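Peptidylprolyl isomerase PrsA (Bacillus anthracis, PDB 6VJ4) catalyses cis-trans isomerisation of peptidyl-proline bonds, helps several secreted proteins to fold outside the cell and is important for secretion of the protective antigen. Local coordinates at residues D47-E52 against D78-I83; D101-Y106 against K202-V207; E109-H114 against G153-Y158; G178-P183 against Y190-L195. All blocks are in the same frame, centred on the assembly; numbering follows the deposited sequence. Where two conformers were deposited one is given.

Contact 1: residues D47-E52 against D78-I83; sequences DDVDKE and DFKNQI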
# COMPACT_ATOMS: atom_id res chain seq x y z
N ASP A 47 25.93 7.70 -4.39
CA ASP A 47 27.06 7.97 -5.32
C ASP A 47 26.67 7.49 -6.72
O ASP A 47 26.88 8.25 -7.68
CB ASP A 47 28.36 7.30 -4.85
CG ASP A 47 28.95 7.87 -3.57
OD1 ASP A 47 28.44 8.90 -3.08
OD2 ASP A 47 29.93 7.28 -3.07
N ASP A 48 26.12 6.27 -6.82
CA ASP A 48 25.70 5.70 -8.13
C ASP A 48 24.58 6.56 -8.73
O ASP A 48 24.59 6.76 -9.95
CB ASP A 48 25.24 4.25 -8.01
CG ASP A 48 26.30 3.28 -7.51
OD1 ASP A 48 27.41 3.74 -7.18
OD2 ASP A 48 26.00 2.07 -7.44
N VAL A 49 23.64 7.01 -7.89
CA VAL A 49 22.48 7.85 -8.35
C VAL A 49 23.02 9.18 -8.88
O VAL A 49 22.63 9.57 -10.01
CB VAL A 49 21.45 8.07 -7.22
CG1 VAL A 49 20.41 9.11 -7.61
CG2 VAL A 49 20.77 6.77 -6.80
N ASP A 50 23.86 9.86 -8.08
CA ASP A 50 24.42 11.18 -8.46
C ASP A 50 25.24 11.04 -9.75
O ASP A 50 25.15 11.96 -10.59
CB ASP A 50 25.25 11.77 -7.31
CG ASP A 50 24.43 12.11 -6.07
OD1 ASP A 50 23.19 12.21 -6.19
OD2 ASP A 50 25.04 12.26 -4.99
N LYS A 51 25.98 9.94 -9.92
CA LYS A 51 26.78 9.76 -11.16
C LYS A 51 25.84 9.69 -12.37
O LYS A 51 26.18 10.28 -13.41
CB LYS A 51 27.66 8.51 -11.08
CG LYS A 51 28.35 8.13 -12.38
CD LYS A 51 29.51 7.17 -12.23
CE LYS A 51 30.72 7.81 -11.56
NZ LYS A 51 31.86 6.86 -11.47
N GLU A 52 24.69 9.01 -12.22
CA GLU A 52 23.73 8.89 -13.35
C GLU A 52 23.10 10.26 -13.60
O GLU A 52 22.84 10.58 -14.77
CB GLU A 52 22.68 7.82 -13.04
CG GLU A 52 21.81 7.43 -14.23
CD GLU A 52 22.54 6.71 -15.35
OE1 GLU A 52 23.70 6.28 -15.14
OE2 GLU A 52 21.95 6.57 -16.44
N ASP A 78 12.99 15.69 -8.20
CA ASP A 78 12.05 14.71 -8.82
C ASP A 78 12.86 13.79 -9.74
O ASP A 78 12.71 12.56 -9.63
CB ASP A 78 10.93 15.42 -9.58
CG ASP A 78 9.85 14.50 -10.12
OD1 ASP A 78 9.77 13.34 -9.66
OD2 ASP A 78 9.09 14.94 -11.01
N PHE A 79 13.70 14.38 -10.60
CA PHE A 79 14.56 13.63 -11.55
C PHE A 79 15.41 12.61 -10.79
O PHE A 79 15.37 11.41 -11.13
CB PHE A 79 15.40 14.62 -12.37
CG PHE A 79 16.36 14.00 -13.36
CD1 PHE A 79 15.88 13.30 -14.46
CD2 PHE A 79 17.73 14.17 -13.22
CE1 PHE A 79 16.76 12.74 -15.37
CE2 PHE A 79 18.60 13.61 -14.14
CZ PHE A 79 18.12 12.90 -15.21
N LYS A 80 16.14 13.07 -9.76
CA LYS A 80 17.01 12.19 -8.93
C LYS A 80 16.18 11.01 -8.40
O LYS A 80 16.65 9.86 -8.52
CB LYS A 80 17.64 12.99 -7.79
CG LYS A 80 18.59 12.20 -6.90
CD LYS A 80 19.24 13.00 -5.80
CE LYS A 80 20.12 12.14 -4.91
NZ LYS A 80 20.75 12.93 -3.82
N ASN A 81 15.00 11.28 -7.83
CA ASN A 81 14.14 10.19 -7.31
C ASN A 81 13.74 9.24 -8.45
O ASN A 81 13.59 8.04 -8.16
CB ASN A 81 12.89 10.71 -6.59
CG ASN A 81 13.18 11.19 -5.18
OD1 ASN A 81 14.25 10.94 -4.64
ND2 ASN A 81 12.22 11.86 -4.57
N GLN A 82 13.60 9.76 -9.68
CA GLN A 82 13.21 8.88 -10.82
C GLN A 82 14.43 8.04 -11.23
O GLN A 82 14.23 6.88 -11.64
CB GLN A 82 12.68 9.68 -12.02
CG GLN A 82 11.50 10.60 -11.71
CD GLN A 82 10.30 9.93 -11.09
OE1 GLN A 82 10.42 8.96 -10.34
NE2 GLN A 82 9.13 10.47 -11.36
N ILE A 83 15.63 8.62 -11.14
CA ILE A 83 16.89 7.88 -11.46
C ILE A 83 17.13 6.82 -10.38
O ILE A 83 17.46 5.67 -10.73
CB ILE A 83 18.08 8.85 -11.61
CG1 ILE A 83 17.98 9.64 -12.92
CG2 ILE A 83 19.41 8.11 -11.50
CD1 ILE A 83 19.24 10.39 -13.30

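Contact 2: residues D101-Y106 against K202-V207; sequences DVKDHY and KPYDEV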
# COMPACT_ATOMS: atom_id res chain seq x y z
N ASP A 101 16.42 -20.09 -14.25
CA ASP A 101 16.02 -19.34 -15.47
C ASP A 101 17.11 -19.54 -16.53
O ASP A 101 16.75 -19.76 -17.71
CB ASP A 101 15.84 -17.84 -15.21
CG ASP A 101 14.62 -17.48 -14.37
OD1 ASP A 101 13.62 -18.22 -14.43
OD2 ASP A 101 14.67 -16.43 -13.66
N VAL A 102 18.38 -19.43 -16.15
CA VAL A 102 19.46 -19.60 -17.16
C VAL A 102 19.40 -21.02 -17.72
O VAL A 102 19.37 -21.17 -18.96
CB VAL A 102 20.83 -19.24 -16.57
CG1 VAL A 102 21.97 -19.51 -17.55
CG2 VAL A 102 20.83 -17.78 -16.12
N LYS A 103 19.31 -22.03 -16.85
CA LYS A 103 19.25 -23.44 -17.32
C LYS A 103 18.01 -23.65 -18.20
O LYS A 103 18.13 -24.39 -19.16
CB LYS A 103 19.22 -24.43 -16.16
CG LYS A 103 20.49 -24.49 -15.32
CD LYS A 103 20.45 -25.59 -14.28
CE LYS A 103 21.64 -25.57 -13.34
NZ LYS A 103 22.92 -25.62 -14.08
N ASP A 104 16.88 -23.01 -17.87
CA ASP A 104 15.63 -23.19 -18.66
C ASP A 104 15.76 -22.60 -20.07
O ASP A 104 14.89 -22.92 -20.91
CB ASP A 104 14.42 -22.55 -17.98
CG ASP A 104 13.96 -23.27 -16.72
OD1 ASP A 104 14.40 -24.43 -16.51
OD2 ASP A 104 13.19 -22.65 -15.95
N HIS A 105 16.76 -21.75 -20.29
CA HIS A 105 16.98 -21.12 -21.62
C HIS A 105 18.20 -21.75 -22.30
O HIS A 105 18.63 -21.20 -23.30
CB HIS A 105 17.11 -19.60 -21.49
CG HIS A 105 15.83 -18.93 -21.14
ND1 HIS A 105 15.27 -19.02 -19.87
CD2 HIS A 105 14.98 -18.18 -21.88
CE1 HIS A 105 14.13 -18.35 -19.85
NE2 HIS A 105 13.93 -17.83 -21.07
N TYR A 106 18.72 -22.85 -21.75
CA TYR A 106 19.86 -23.54 -22.40
C TYR A 106 19.29 -24.48 -23.45
O TYR A 106 18.95 -25.63 -23.15
CB TYR A 106 20.72 -24.27 -21.38
CG TYR A 106 21.86 -25.05 -21.98
CD1 TYR A 106 22.93 -24.43 -22.60
CD2 TYR A 106 21.90 -26.42 -21.85
CE1 TYR A 106 23.99 -25.15 -23.11
CE2 TYR A 106 22.96 -27.16 -22.35
CZ TYR A 106 24.01 -26.53 -23.00
OH TYR A 106 25.03 -27.29 -23.50
N LYS A 202 26.81 -25.36 -27.55
CA LYS A 202 28.07 -25.49 -26.79
C LYS A 202 27.74 -25.92 -25.36
O LYS A 202 26.59 -25.83 -24.92
CB LYS A 202 28.83 -24.16 -26.80
CG LYS A 202 29.54 -23.83 -28.11
CD LYS A 202 30.18 -22.46 -28.11
CE LYS A 202 30.92 -22.14 -29.40
NZ LYS A 202 29.99 -22.10 -30.55
N PRO A 203 28.72 -26.41 -24.59
CA PRO A 203 28.46 -26.82 -23.22
C PRO A 203 27.92 -25.66 -22.39
O PRO A 203 28.29 -24.51 -22.62
CB PRO A 203 29.83 -27.27 -22.71
CG PRO A 203 30.58 -27.61 -23.97
CD PRO A 203 30.14 -26.57 -24.96
N TYR A 204 27.07 -25.99 -21.43
CA TYR A 204 26.41 -25.00 -20.55
C TYR A 204 27.40 -24.00 -19.95
O TYR A 204 27.14 -22.81 -20.02
CB TYR A 204 25.64 -25.73 -19.45
CG TYR A 204 24.92 -24.82 -18.50
CD1 TYR A 204 23.84 -24.08 -18.93
CD2 TYR A 204 25.35 -24.66 -17.19
CE1 TYR A 204 23.18 -23.22 -18.07
CE2 TYR A 204 24.69 -23.81 -16.32
CZ TYR A 204 23.59 -23.10 -16.76
OH TYR A 204 22.94 -22.24 -15.92
N ASP A 205 28.48 -24.48 -19.36
CA ASP A 205 29.46 -23.57 -18.69
C ASP A 205 30.02 -22.57 -19.70
O ASP A 205 30.36 -21.44 -19.28
CB ASP A 205 30.55 -24.40 -18.02
CG ASP A 205 30.05 -25.08 -16.76
OD1 ASP A 205 29.00 -24.67 -16.27
OD2 ASP A 205 30.74 -26.00 -16.27
N GLU A 206 30.06 -22.94 -20.97
CA GLU A 206 30.67 -22.07 -22.00
C GLU A 206 29.71 -20.96 -22.39
O GLU A 206 30.20 -19.87 -22.71
CB GLU A 206 31.10 -22.93 -23.19
CG GLU A 206 31.93 -22.19 -24.21
CD GLU A 206 32.46 -23.03 -25.37
OE1 GLU A 206 32.77 -22.43 -26.42
OE2 GLU A 206 32.59 -24.26 -25.21
N VAL A 207 28.39 -21.18 -22.29
CA VAL A 207 27.41 -20.16 -22.76
C VAL A 207 26.51 -19.59 -21.65
O VAL A 207 25.79 -18.64 -21.96
CB VAL A 207 26.54 -20.77 -23.88
CG1 VAL A 207 27.38 -21.14 -25.09
CG2 VAL A 207 25.77 -21.96 -23.37

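Contact 3: residues E109-H114 against G153-Y158; sequences EIKASH and GGDLGY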
# COMPACT_ATOMS: atom_id res chain seq x y z
N GLU A 109 19.90 -22.67 -30.71
CA GLU A 109 19.24 -21.68 -31.59
C GLU A 109 18.51 -22.49 -32.66
O GLU A 109 19.09 -23.48 -33.16
CB GLU A 109 20.35 -20.77 -32.10
CG GLU A 109 19.92 -19.48 -32.73
CD GLU A 109 21.06 -18.56 -33.15
OE1 GLU A 109 22.23 -18.88 -32.85
OE2 GLU A 109 20.78 -17.54 -33.77
N ILE A 110 17.28 -22.11 -32.98
CA ILE A 110 16.50 -22.84 -34.02
C ILE A 110 15.99 -21.87 -35.07
O ILE A 110 15.85 -20.67 -34.80
CB ILE A 110 15.33 -23.63 -33.43
CG1 ILE A 110 14.43 -22.77 -32.54
CG2 ILE A 110 15.83 -24.86 -32.69
CD1 ILE A 110 13.09 -23.42 -32.20
N LYS A 111 15.75 -22.42 -36.25
CA LYS A 111 15.14 -21.63 -37.33
C LYS A 111 13.79 -22.27 -37.60
O LYS A 111 13.69 -23.50 -37.61
CB LYS A 111 16.00 -21.60 -38.58
CG LYS A 111 15.43 -20.77 -39.71
CD LYS A 111 16.37 -20.60 -40.85
CE LYS A 111 16.73 -21.90 -41.53
NZ LYS A 111 17.42 -21.62 -42.83
N ALA A 112 12.78 -21.44 -37.75
CA ALA A 112 11.45 -21.97 -38.05
C ALA A 112 10.70 -21.01 -38.97
O ALA A 112 11.04 -19.80 -39.03
CB ALA A 112 10.64 -22.14 -36.78
N SER A 113 9.71 -21.56 -39.62
CA SER A 113 8.73 -20.73 -40.36
C SER A 113 7.38 -20.89 -39.68
O SER A 113 7.15 -21.92 -39.02
CB SER A 113 8.62 -21.10 -41.82
OG SER A 113 9.88 -20.94 -42.46
N HIS A 114 6.48 -19.93 -39.87
CA HIS A 114 5.14 -20.14 -39.30
C HIS A 114 4.10 -19.39 -40.14
O HIS A 114 4.48 -18.47 -40.94
CB HIS A 114 5.01 -19.72 -37.83
CG HIS A 114 4.92 -18.25 -37.57
ND1 HIS A 114 4.07 -17.74 -36.59
CD2 HIS A 114 5.54 -17.18 -38.11
CE1 HIS A 114 4.19 -16.42 -36.55
NE2 HIS A 114 5.07 -16.04 -37.50
N GLY A 153 7.77 -15.84 -46.69
CA GLY A 153 7.21 -17.20 -46.72
C GLY A 153 7.09 -17.77 -45.31
O GLY A 153 7.06 -19.02 -45.14
N GLY A 154 6.98 -16.90 -44.31
CA GLY A 154 6.81 -17.34 -42.91
C GLY A 154 8.13 -17.56 -42.19
O GLY A 154 8.07 -17.80 -40.98
N ASP A 155 9.27 -17.38 -42.87
CA ASP A 155 10.59 -17.62 -42.23
C ASP A 155 10.86 -16.58 -41.13
O ASP A 155 10.77 -15.37 -41.40
CB ASP A 155 11.71 -17.59 -43.28
CG ASP A 155 13.11 -17.77 -42.70
OD1 ASP A 155 13.26 -18.49 -41.69
OD2 ASP A 155 14.04 -17.15 -43.27
N LEU A 156 11.19 -17.06 -39.92
CA LEU A 156 11.49 -16.21 -38.74
C LEU A 156 13.00 -16.08 -38.59
O LEU A 156 13.43 -15.25 -37.77
CB LEU A 156 10.93 -16.88 -37.49
CG LEU A 156 9.40 -16.91 -37.41
CD1 LEU A 156 8.93 -17.93 -36.38
CD2 LEU A 156 8.86 -15.54 -37.09
N GLY A 157 13.75 -16.86 -39.37
CA GLY A 157 15.22 -16.93 -39.21
C GLY A 157 15.58 -17.65 -37.92
O GLY A 157 14.68 -18.20 -37.28
N TYR A 158 16.87 -17.67 -37.59
CA TYR A 158 17.31 -18.30 -36.32
C TYR A 158 16.99 -17.40 -35.13
O TYR A 158 17.20 -16.16 -35.21
CB TYR A 158 18.81 -18.59 -36.38
CG TYR A 158 19.12 -19.88 -37.10
CD1 TYR A 158 19.03 -21.09 -36.43
CD2 TYR A 158 19.47 -19.89 -38.44
CE1 TYR A 158 19.26 -22.29 -37.08
CE2 TYR A 158 19.73 -21.08 -39.09
CZ TYR A 158 19.64 -22.28 -38.40
OH TYR A 158 19.81 -23.47 -39.05
O HOH W 1 20.11 -23.28 -41.70
O HOH W 2 12.40 -21.17 -41.93
O HOH W 3 9.20 -20.71 -45.00

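Contact 4: residues G178-P183 against Y190-L195; sequences GQISDP and YHIIKL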
# COMPACT_ATOMS: atom_id res chain seq x y z
N GLY A 178 11.87 -30.19 -40.56
CA GLY A 178 10.93 -30.40 -41.68
C GLY A 178 9.53 -30.71 -41.22
O GLY A 178 8.61 -30.74 -42.08
N GLN A 179 9.33 -30.94 -39.92
CA GLN A 179 7.99 -31.32 -39.42
C GLN A 179 7.11 -30.08 -39.25
O GLN A 179 7.66 -29.00 -38.90
CB GLN A 179 8.12 -32.09 -38.10
CG GLN A 179 6.80 -32.57 -37.54
CD GLN A 179 6.97 -33.32 -36.23
OE1 GLN A 179 8.07 -33.44 -35.68
NE2 GLN A 179 5.85 -33.84 -35.74
N ILE A 180 5.83 -30.24 -39.55
CA ILE A 180 4.83 -29.15 -39.41
C ILE A 180 3.94 -29.45 -38.20
O ILE A 180 3.46 -30.60 -38.07
CB ILE A 180 4.07 -28.99 -40.72
CG1 ILE A 180 5.02 -28.69 -41.88
CG2 ILE A 180 2.99 -27.91 -40.59
CD1 ILE A 180 4.38 -28.77 -43.25
N SER A 181 3.71 -28.45 -37.37
CA SER A 181 2.88 -28.61 -36.17
C SER A 181 1.39 -28.61 -36.51
O SER A 181 1.01 -28.11 -37.58
CB SER A 181 3.11 -27.51 -35.20
OG SER A 181 2.51 -26.30 -35.65
N ASP A 182 0.61 -29.16 -35.58
CA ASP A 182 -0.85 -28.90 -35.59
C ASP A 182 -0.99 -27.46 -35.10
O ASP A 182 0.00 -26.83 -34.71
CB ASP A 182 -1.56 -29.93 -34.72
CG ASP A 182 -1.79 -31.22 -35.48
OD1 ASP A 182 -2.24 -31.13 -36.65
OD2 ASP A 182 -1.47 -32.27 -34.94
N PRO A 183 -2.20 -26.88 -35.12
CA PRO A 183 -2.39 -25.50 -34.67
C PRO A 183 -1.95 -25.34 -33.22
O PRO A 183 -2.29 -26.17 -32.37
CB PRO A 183 -3.91 -25.28 -34.81
CG PRO A 183 -4.28 -26.25 -35.92
CD PRO A 183 -3.46 -27.48 -35.61
N TYR A 190 -3.44 -18.49 -33.74
CA TYR A 190 -3.05 -19.90 -33.92
C TYR A 190 -1.92 -19.97 -34.93
O TYR A 190 -2.04 -19.37 -36.03
CB TYR A 190 -4.22 -20.77 -34.41
CG TYR A 190 -5.29 -20.93 -33.38
CD1 TYR A 190 -5.22 -21.95 -32.45
CD2 TYR A 190 -6.35 -20.04 -33.32
CE1 TYR A 190 -6.21 -22.09 -31.47
CE2 TYR A 190 -7.33 -20.17 -32.36
CZ TYR A 190 -7.25 -21.18 -31.43
OH TYR A 190 -8.23 -21.31 -30.48
N HIS A 191 -0.89 -20.76 -34.60
CA HIS A 191 0.29 -20.87 -35.47
C HIS A 191 0.40 -22.27 -36.05
O HIS A 191 0.08 -23.24 -35.35
CB HIS A 191 1.62 -20.67 -34.70
CG HIS A 191 1.72 -19.42 -33.92
ND1 HIS A 191 2.44 -18.33 -34.37
CD2 HIS A 191 1.22 -19.08 -32.71
CE1 HIS A 191 2.37 -17.37 -33.49
NE2 HIS A 191 1.62 -17.79 -32.46
N ILE A 192 0.75 -22.32 -37.32
CA ILE A 192 1.22 -23.59 -37.92
C ILE A 192 2.73 -23.37 -38.03
O ILE A 192 3.15 -22.39 -38.69
CB ILE A 192 0.55 -23.92 -39.24
CG1 ILE A 192 -0.95 -24.11 -39.06
CG2 ILE A 192 1.19 -25.14 -39.85
CD1 ILE A 192 -1.33 -25.26 -38.14
N ILE A 193 3.51 -24.25 -37.40
CA ILE A 193 4.98 -24.04 -37.30
C ILE A 193 5.72 -25.14 -38.05
O ILE A 193 5.28 -26.33 -37.99
CB ILE A 193 5.41 -24.04 -35.81
CG1 ILE A 193 4.58 -23.09 -34.95
CG2 ILE A 193 6.91 -23.78 -35.68
CD1 ILE A 193 4.83 -23.23 -33.44
N LYS A 194 6.77 -24.75 -38.76
CA LYS A 194 7.65 -25.72 -39.43
C LYS A 194 9.07 -25.49 -38.93
O LYS A 194 9.57 -24.39 -39.06
CB LYS A 194 7.58 -25.57 -40.96
CG LYS A 194 8.44 -26.56 -41.70
CD LYS A 194 8.33 -26.53 -43.20
CE LYS A 194 8.68 -25.19 -43.79
NZ LYS A 194 8.81 -25.27 -45.28
N LEU A 195 9.69 -26.53 -38.35
CA LEU A 195 11.09 -26.34 -37.91
C LEU A 195 12.01 -26.52 -39.12
O LEU A 195 11.88 -27.52 -39.80
CB LEU A 195 11.41 -27.37 -36.83
CG LEU A 195 12.83 -27.25 -36.28
CD1 LEU A 195 13.01 -25.99 -35.46
CD2 LEU A 195 13.15 -28.48 -35.45

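Contact 1: residues D47-E52 against D78-I83
Val49 and Ile83 mark the place where helix 46-60 meets helix 76-95; their CA atoms, 6.4 Å apart, are the nearest such pair across the contact. The axes of the two short segments pass 9.5 Å from each other at 118°. The close apolar packing gathers round CG2 of Ile83, which rests against the aliphatic foot of Glu52, 3.6 Å from Glu52 CB. With chi1 of Glu52 at -169° its CG also lies against the methyl, and the bend at chi2 turns the carboxylate off to a salt bridge with Lys86. CG1 of Val49 flanks the same methyl and also touches Lys80 CG at 3.7 Å, the two side chains crossing at about a right angle. Behind this patch, Ile83 CG1 sits over one face of the Phe79 ring, toward its rim.

The polar margin is partly exposed and rests on a long ion pair. Lys80 runs out fully extended past Val49, and its NZ forms a salt bridge with Asp50 OD1 at 3.5 Å. Lys80 CE lies closer to Asp50 OD1, at 3.3 Å, so the oxygen stands alongside the end of the chain. No hydrogen bond spans the contact, and this ion pair is the one charged link between the segments. Such steeply inclined helix packing, apolar within and charged at the rim, belongs to the helical part of PrsA, distinct from the four-stranded sheet of its parvulin-type domain.

Contact 2: residues D101-Y106 against K202-V207
Val102 turns CG1 toward the hydroxyl end of Tyr204, 3.3 Å from Tyr204 OH, and its side chain crosses the tyrosine at about a right angle. That hydroxyl is hydrogen-bonded to Glu99, one turn back on the same short helix. Lys103 comes at the ring next: its CG touches Tyr204 OH at 3.4 Å, and a bend at chi4 (-55°) brings NZ near Tyr204 CE2. The tyrosine tip is thus held between two successive residues of helix 99-104.

The contact ties together the two crossings of the chain between the helical part and the parvulin-type domain, one leaving helix 99-104 and the other entering helix 204-220. At the first, His105 turns back and donates from ND1 to Asp101 O at 2.7 Å. Tyr106 then reaches across with CG anti to the backbone N (chi1 177°). Tyr204 presents an edge to one face of its ring in a T-shaped pair, centroids 5.4 Å apart and planes at 84°, and Tyr204 CB also lies over that ring as a CH-pi contact. Val207 CG2 meets the ring at its edge, 3.7 Å from Tyr106 CE1, while Tyr106 OH donates a short hydrogen bond of 2.6 Å to Lys202 O just ahead of the N-cap residue Pro203.

Contact 3: residues E109-H114 against G153-Y158
Strands 110-117 and 155-159 form an antiparallel edge pair of the parvulin sheet, and the pair includes His114, one of the two histidines typical of this family's active-site region. The sound part of the pairing lies at the His114 end. Leu156 N donates to Ala112 O at 2.9 Å, and His114 N to Gly154 O, also at 2.9 Å but from well above the carbonyl plane. The His114 ring stands beside Leu156, with CD2 of His114 3.8 Å from CD2 of Leu156; the imidazole nitrogens bond to His191 and Asp146.

On the other face, Lys111 sets CB squarely over the centre of the Tyr158 ring, 3.5 Å from the centroid and 5° off the normal. A water held by Tyr158 OH makes a weak bond to Lys111 NZ. Glu109 brings OE2 to 3.4 Å from Tyr158 CB, its carboxylate turned steeply against the ring. Further toward Ser113, Gly157 N donates to Asp155 OD1 from above the carboxylate plane, closing an Asx turn.

Ser113 OG accepts from one water, shared with Asp155 OD1, and donates to another, shared with Gly153 O. These two bonds, each 2.6 Å from OG to the water oxygen, fix the hydroxyl's rotation. Gly157 O, buried with no hydrogen-bonding partner in the model, receives a CA-H contact from Lys111 CA, implying a local gap where weaker contacts replace a regular N-H...O bond.

Contact 4: residues G178-P183 against Y190-L195
Segments 178-183 and 190-195 run nearly antiparallel, their end-to-end directions 167° apart, with a single bridge between Ile180 and Lys194 (CA atoms 4.4 Å apart). Three backbone bonds join them. Gly178 N donates to Leu195 O at 2.8 Å, and Leu195 N returns a bond to Gln179 O at 3.2 Å. Ser181 N reaches Ile193 O at 2.7 Å. The next bond of the series uses a side chain. Ser181 OG, lying between its own backbone N and carbonyl carbon (chi1 74°), accepts from Ile193 N at 2.9 Å and donates to Asp182 O, so it is gripped twice, while buried Ser181 O has no hydrogen-bonding partner in the model.

In the parvulin fold this irregular strip lines strand 189-198 and leads into strand 184-186, which pairs with the same strand as a hairpin. Beside the bridge, Ile180 CG2 presses on Ile192 CG2 at 3.4 Å, tighter than usual for two methyls. Ile192 is bent at chi2 (-62°), which swings CD1 against the proline, 3.8 Å from Pro183 CG; the two side chains lie side by side and point the same way. Pro183 CB also approaches Tyr190 CD1, loosely, at 4.3 Å. Lys194 CG touches Ile180 CG1 where the two side chains cross at a slant, and its amine leaves for a salt bridge with Glu137. Helix 120-131 touches Ile192 through Leu130, whereas Ile193 packs on Phe168 and Ala171 of helix 166-174.

Contacts 3 and 4 share one sheet: their centres are 11 Å apart, strands 110-117 and 189-198 are neighbours in it, and a probable backbone bond from Lys194 N to Ser113 O joins them directly. Both combine main-chain hydrogen bonds with partly buried packing. Contact 1, also partly buried, lies on the other side of the chain's centre, about 42 Å and 48 Å from them between centres, and joins two helices without a cross-segment hydrogen bond, through side-chain packing and one salt bridge. Contact 2 lies at the surface, built on an aromatic pair and one hydroxyl-to-carbonyl bond. It closes the loop of chain in which contacts 3 and 4 are nested, whereas contact 1 is complete before that loop begins.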